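Local coordinates for N-(5'-phosphoribosyl)anthranilate isomerase (Thermococcus kodakarensis, PDB 5LHF), which catalyses the isomerisation of N-(5-phospho-beta-D-ribosyl)anthranilate to 1-(2-carboxyphenylamino)-1-deoxy-D-ribulose 5-phosphate, the third step of tryptophan biosynthesis from chorismate, at residues V90-L93 and K94-G98; L121-L124 and I125-E129. One frame throughout, in Å; residues are numbered along the deposited sequence.

Interaction 1 (V90-L93 and K94-G98)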
loop_
_atom_site.group_PDB
_atom_site.type_symbol
_atom_site.label_atom_id
_atom_site.label_comp_id
_atom_site.label_asym_id
_atom_site.label_seq_id
_atom_site.Cartn_x
_atom_site.Cartn_y
_atom_site.Cartn_z
ATOM N N VAL A 90 -4.289 16.178 -4.063
ATOM C CA VAL A 90 -4.646 15.219 -3.021
ATOM C C VAL A 90 -5.655 15.828 -2.052
ATOM O O VAL A 90 -6.652 15.193 -1.692
ATOM C CB VAL A 90 -3.376 14.730 -2.291
ATOM C CG1 VAL A 90 -3.745 13.837 -1.110
ATOM C CG2 VAL A 90 -2.485 13.968 -3.244
ATOM N N ASN A 91 -5.422 17.076 -1.627
ATOM C CA ASN A 91 -6.337 17.721 -0.690
ATOM C C ASN A 91 -7.700 17.982 -1.314
ATOM O O ASN A 91 -8.725 17.886 -0.630
ATOM C CB ASN A 91 -5.733 19.025 -0.179
ATOM C CG ASN A 91 -4.758 18.807 0.959
ATOM O OD1 ASN A 91 -4.484 17.671 1.363
ATOM N ND2 ASN A 91 -4.222 19.899 1.483
ATOM N N ARG A 92 -7.737 18.326 -2.608
ATOM C CA ARG A 92 -9.020 18.539 -3.263
ATOM C C ARG A 92 -9.886 17.291 -3.187
ATOM O O ARG A 92 -11.105 17.383 -3.005
ATOM C CB ARG A 92 -8.823 18.977 -4.726
ATOM C CG ARG A 92 -8.324 20.421 -4.921
ATOM C CD ARG A 92 -8.537 20.911 -6.370
ATOM N NE ARG A 92 -9.931 20.770 -6.775
ATOM C CZ ARG A 92 -10.356 20.702 -8.036
ATOM N NH1 ARG A 92 -9.504 20.755 -9.055
ATOM N NH2 ARG A 92 -11.651 20.556 -8.273
ATOM N N LEU A 93 -9.275 16.108 -3.325
ATOM C CA LEU A 93 -10.046 14.875 -3.255
ATOM C C LEU A 93 -10.639 14.659 -1.868
ATOM O O LEU A 93 -11.795 14.239 -1.748
ATOM C CB LEU A 93 -9.169 13.692 -3.651
ATOM C CG LEU A 93 -8.800 13.656 -5.132
ATOM C CD1 LEU A 93 -7.691 12.644 -5.356
ATOM C CD2 LEU A 93 -10.045 13.263 -5.951
ATOM N N LYS A 94 -9.862 14.912 -0.814
ATOM C CA LYS A 94 -10.370 14.713 0.542
ATOM C C LYS A 94 -11.531 15.650 0.849
ATOM O O LYS A 94 -12.505 15.247 1.491
ATOM C CB LYS A 94 -9.247 14.907 1.562
ATOM C CG LYS A 94 -8.103 13.912 1.429
ATOM C CD LYS A 94 -6.775 14.569 1.794
ATOM C CE LYS A 94 -6.826 15.180 3.182
ATOM N NZ LYS A 94 -5.602 15.994 3.427
ATOM N N ASP A 95 -11.452 16.906 0.403
ATOM C CA ASP A 95 -12.514 17.856 0.725
ATOM C C ASP A 95 -13.745 17.665 -0.148
ATOM O O ASP A 95 -14.875 17.729 0.351
ATOM C CB ASP A 95 -11.993 19.284 0.603
ATOM C CG ASP A 95 -10.901 19.579 1.605
ATOM O OD1 ASP A 95 -11.041 19.154 2.774
ATOM O OD2 ASP A 95 -9.902 20.225 1.227
ATOM N N GLU A 96 -13.552 17.423 -1.444
ATOM C CA GLU A 96 -14.668 17.365 -2.371
ATOM C C GLU A 96 -15.308 15.992 -2.462
ATOM O O GLU A 96 -16.474 15.890 -2.867
ATOM C CB GLU A 96 -14.209 17.843 -3.751
ATOM C CG GLU A 96 -13.824 19.325 -3.735
ATOM C CD GLU A 96 -13.143 19.772 -5.001
ATOM O OE1 GLU A 96 -12.240 20.631 -4.908
ATOM O OE2 GLU A 96 -13.509 19.263 -6.083
ATOM N N TYR A 97 -14.594 14.937 -2.063
ATOM C CA TYR A 97 -15.163 13.604 -2.076
ATOM C C TYR A 97 -15.082 12.893 -0.733
ATOM O O TYR A 97 -15.720 11.852 -0.576
ATOM C CB TYR A 97 -14.497 12.751 -3.170
ATOM C CG TYR A 97 -14.801 13.286 -4.552
ATOM C CD1 TYR A 97 -13.907 14.119 -5.210
ATOM C CD2 TYR A 97 -16.010 13.001 -5.174
ATOM C CE1 TYR A 97 -14.195 14.627 -6.466
ATOM C CE2 TYR A 97 -16.309 13.502 -6.431
ATOM C CZ TYR A 97 -15.399 14.319 -7.072
ATOM O OH TYR A 97 -15.696 14.822 -8.325
ATOM N N GLY A 98 -14.377 13.445 0.247
ATOM C CA GLY A 98 -14.385 12.867 1.577
ATOM C C GLY A 98 -13.680 11.532 1.642
ATOM O O GLY A 98 -14.157 10.623 2.325
#
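Arg-92 and Glu-96, one helical turn apart, form a side-on salt bridge: NE of Arg-92 meets OE1 of Glu-96 at 3.0 Å, and NH2 of Arg-92 reaches OE2 of Glu-96 at 3.1 Å. The first bond is nearly straight (169°) and lies in the guanidinium plane; both oxygens are met on their syn side, although the two flat groups are turned 38° from each other. A bend at chi3 (55°) turns the guanidinium forward along the helix, and the Glu-96 chain, extended beyond CG, leans back toward it. A leucine in place of Arg-92 would probably leave the Glu-96 carboxylate without its mate and free to swing into solvent. Asn-91 and Lys-94 run side by side, and NZ of Lys-94 gives a hydrogen bond to OD1 of Asn-91 (2.9 Å) from above the amide's carbonyl plane; both polar ends are also bonded to Glu-129. The backbone bonds of the helix fix the four-residue spacing, N of Tyr-97 being bonded to O of Leu-93 at 2.9 Å; Gly-98 then departs from helical backbone angles with positive phi. CD2 of Leu-93 touches CD1 of Tyr-97 at 4.0 Å. Within this beta-alpha-beta unit of the TIM barrel, Leu-93 and Tyr-97 pack on helix 64-74, whose Phe-64 also makes a cation-pi contact with Arg-92, while Val-90 lies on Val-101 of strand 100-106.

Interaction 2 (L121-L124 and I125-E129)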
loop_
_atom_site.group_PDB
_atom_site.type_symbol
_atom_site.label_atom_id
_atom_site.label_comp_id
_atom_site.label_asym_id
_atom_site.label_seq_id
_atom_site.Cartn_x
_atom_site.Cartn_y
_atom_site.Cartn_z
ATOM N N LEU A 121 13.774 11.766 1.312
ATOM C CA LEU A 121 12.434 11.190 1.341
ATOM C C LEU A 121 11.555 11.910 2.352
ATOM O O LEU A 121 10.369 12.137 2.097
ATOM C CB LEU A 121 12.505 9.694 1.651
ATOM C CG LEU A 121 11.183 8.922 1.550
ATOM C CD1 LEU A 121 10.399 9.337 0.303
ATOM C CD2 LEU A 121 11.451 7.414 1.563
ATOM N N LEU A 122 12.124 12.295 3.499
ATOM C CA LEU A 122 11.344 12.985 4.521
ATOM C C LEU A 122 10.847 14.335 4.028
ATOM O O LEU A 122 9.744 14.761 4.390
ATOM C CB LEU A 122 12.173 13.158 5.797
ATOM C CG LEU A 122 12.249 11.938 6.711
ATOM C CD1 LEU A 122 13.350 12.102 7.755
ATOM C CD2 LEU A 122 10.915 11.700 7.385
ATOM N N GLU A 123 11.643 15.035 3.218
ATOM C CA GLU A 123 11.185 16.341 2.761
ATOM C C GLU A 123 10.029 16.209 1.775
ATOM O O GLU A 123 9.131 17.054 1.768
ATOM C CB GLU A 123 12.339 17.158 2.165
ATOM C CG GLU A 123 13.050 16.556 0.961
ATOM C CD GLU A 123 12.322 16.784 -0.366
ATOM O OE1 GLU A 123 11.570 17.778 -0.486
ATOM O OE2 GLU A 123 12.503 15.959 -1.289
ATOM N N LEU A 124 10.018 15.152 0.958
ATOM C CA LEU A 124 8.876 14.931 0.073
ATOM C C LEU A 124 7.633 14.560 0.876
ATOM O O LEU A 124 6.537 15.061 0.603
ATOM C CB LEU A 124 9.205 13.846 -0.954
ATOM C CG LEU A 124 8.107 13.531 -1.982
ATOM C CD1 LEU A 124 7.646 14.802 -2.718
ATOM C CD2 LEU A 124 8.558 12.446 -2.966
ATOM N N ILE A 125 7.796 13.708 1.891
ATOM C CA ILE A 125 6.662 13.247 2.688
ATOM C C ILE A 125 6.011 14.407 3.437
ATOM O O ILE A 125 4.779 14.492 3.531
ATOM C CB ILE A 125 7.125 12.128 3.640
ATOM C CG1 ILE A 125 7.569 10.918 2.814
ATOM C CG2 ILE A 125 6.035 11.764 4.631
ATOM C CD1 ILE A 125 8.181 9.780 3.636
ATOM N N GLY A 126 6.821 15.319 3.975
ATOM C CA GLY A 126 6.281 16.462 4.697
ATOM C C GLY A 126 5.359 17.345 3.876
ATOM O O GLY A 126 4.555 18.088 4.449
ATOM N N GLN A 127 5.448 17.272 2.547
ATOM C CA GLN A 127 4.614 18.099 1.677
ATOM C C GLN A 127 3.154 17.669 1.649
ATOM O O GLN A 127 2.312 18.446 1.178
ATOM C CB GLN A 127 5.174 18.084 0.256
ATOM C CG GLN A 127 6.656 18.417 0.165
ATOM C CD GLN A 127 7.152 18.478 -1.272
ATOM O OE1 GLN A 127 6.370 18.350 -2.213
ATOM N NE2 GLN A 127 8.456 18.670 -1.446
ATOM N N TYR A 128 2.832 16.467 2.133
ATOM C CA TYR A 128 1.491 15.915 2.025
ATOM C C TYR A 128 0.799 15.889 3.381
ATOM O O TYR A 128 1.442 15.801 4.433
ATOM C CB TYR A 128 1.526 14.494 1.436
ATOM C CG TYR A 128 1.869 14.462 -0.033
ATOM C CD1 TYR A 128 0.867 14.405 -0.999
ATOM C CD2 TYR A 128 3.188 14.514 -0.464
ATOM C CE1 TYR A 128 1.173 14.386 -2.350
ATOM C CE2 TYR A 128 3.504 14.500 -1.818
ATOM C CZ TYR A 128 2.487 14.437 -2.756
ATOM O OH TYR A 128 2.773 14.414 -4.099
ATOM N N GLU A 129 -0.526 15.962 3.339
ATOM C CA GLU A 129 -1.384 15.741 4.498
ATOM C C GLU A 129 -2.243 14.525 4.177
ATOM O O GLU A 129 -3.246 14.640 3.464
ATOM C CB GLU A 129 -2.241 16.969 4.805
ATOM C CG GLU A 129 -1.473 18.287 4.858
ATOM C CD GLU A 129 -2.324 19.477 4.476
ATOM O OE1 GLU A 129 -2.105 20.034 3.380
ATOM O OE2 GLU A 129 -3.215 19.855 5.263
#
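The Tyr-128 ring receives Leu-124 at its edge: O of Leu-124 lies in the ring plane, 3.6 Å from CD2 of Tyr-128, and CD1 of Leu-124 comes within 4.2 Å of CE2 of the same ring. The Glu-123 and Gln-127 side chains run alongside each other, pointing the same way, with carboxylate and amide planes 65° apart, and NE2 of Gln-127 makes a weak, long and bent hydrogen bond to OE1 of Glu-123 (3.4 Å). This is the C-terminal end of helix 114-126 in the TIM barrel, where the chain leaves the helix and heads for strand 132-136. On the side facing the barrel the contact is apolar. With CG anti to the backbone N (chi1 -173°), Leu-121 lays CG and CD1 against the CD1 methyl of Ile-125, the nearer, CG, at 3.8 Å; both residues rest on Phe-105 of strand 100-106 and on Ile-153 of helix 143-156. Beyond the helix, Tyr-128 packs against Pro-87 and Val-90 of helix 87-97, and its OH is hydrogen-bonded to O of Met-85. N of Gly-126 meets O of Leu-122 at 3.0 Å, four residues back, whereas N of Gln-127 reaches three residues back to O of Leu-124, at 3.1 Å and from 59° out of the carbonyl plane.

Interactions 1 and 2 lie on consecutive outer helices of the barrel, with strand 100-106 between them in sequence and packed beneath both. Each is partly buried. On the outside, residues 90-98 carry a two-pronged salt bridge, whereas residues 121-129 have a weak amide-carboxylate bond; the buried apolar residues of both lie on the inward side, Val-90 and Leu-93 in the one, Leu-121 and Ile-125 in the other. The two meet directly although their centres are 18 Å apart. Glu-129, beyond the end of helix 114-126, probably accepts hydrogen bonds at its backbone O from Lys-94 NZ (2.7 Å) and at OE1 from Asn-91 ND2 (2.8 Å), tying the later loop to helix 87-97.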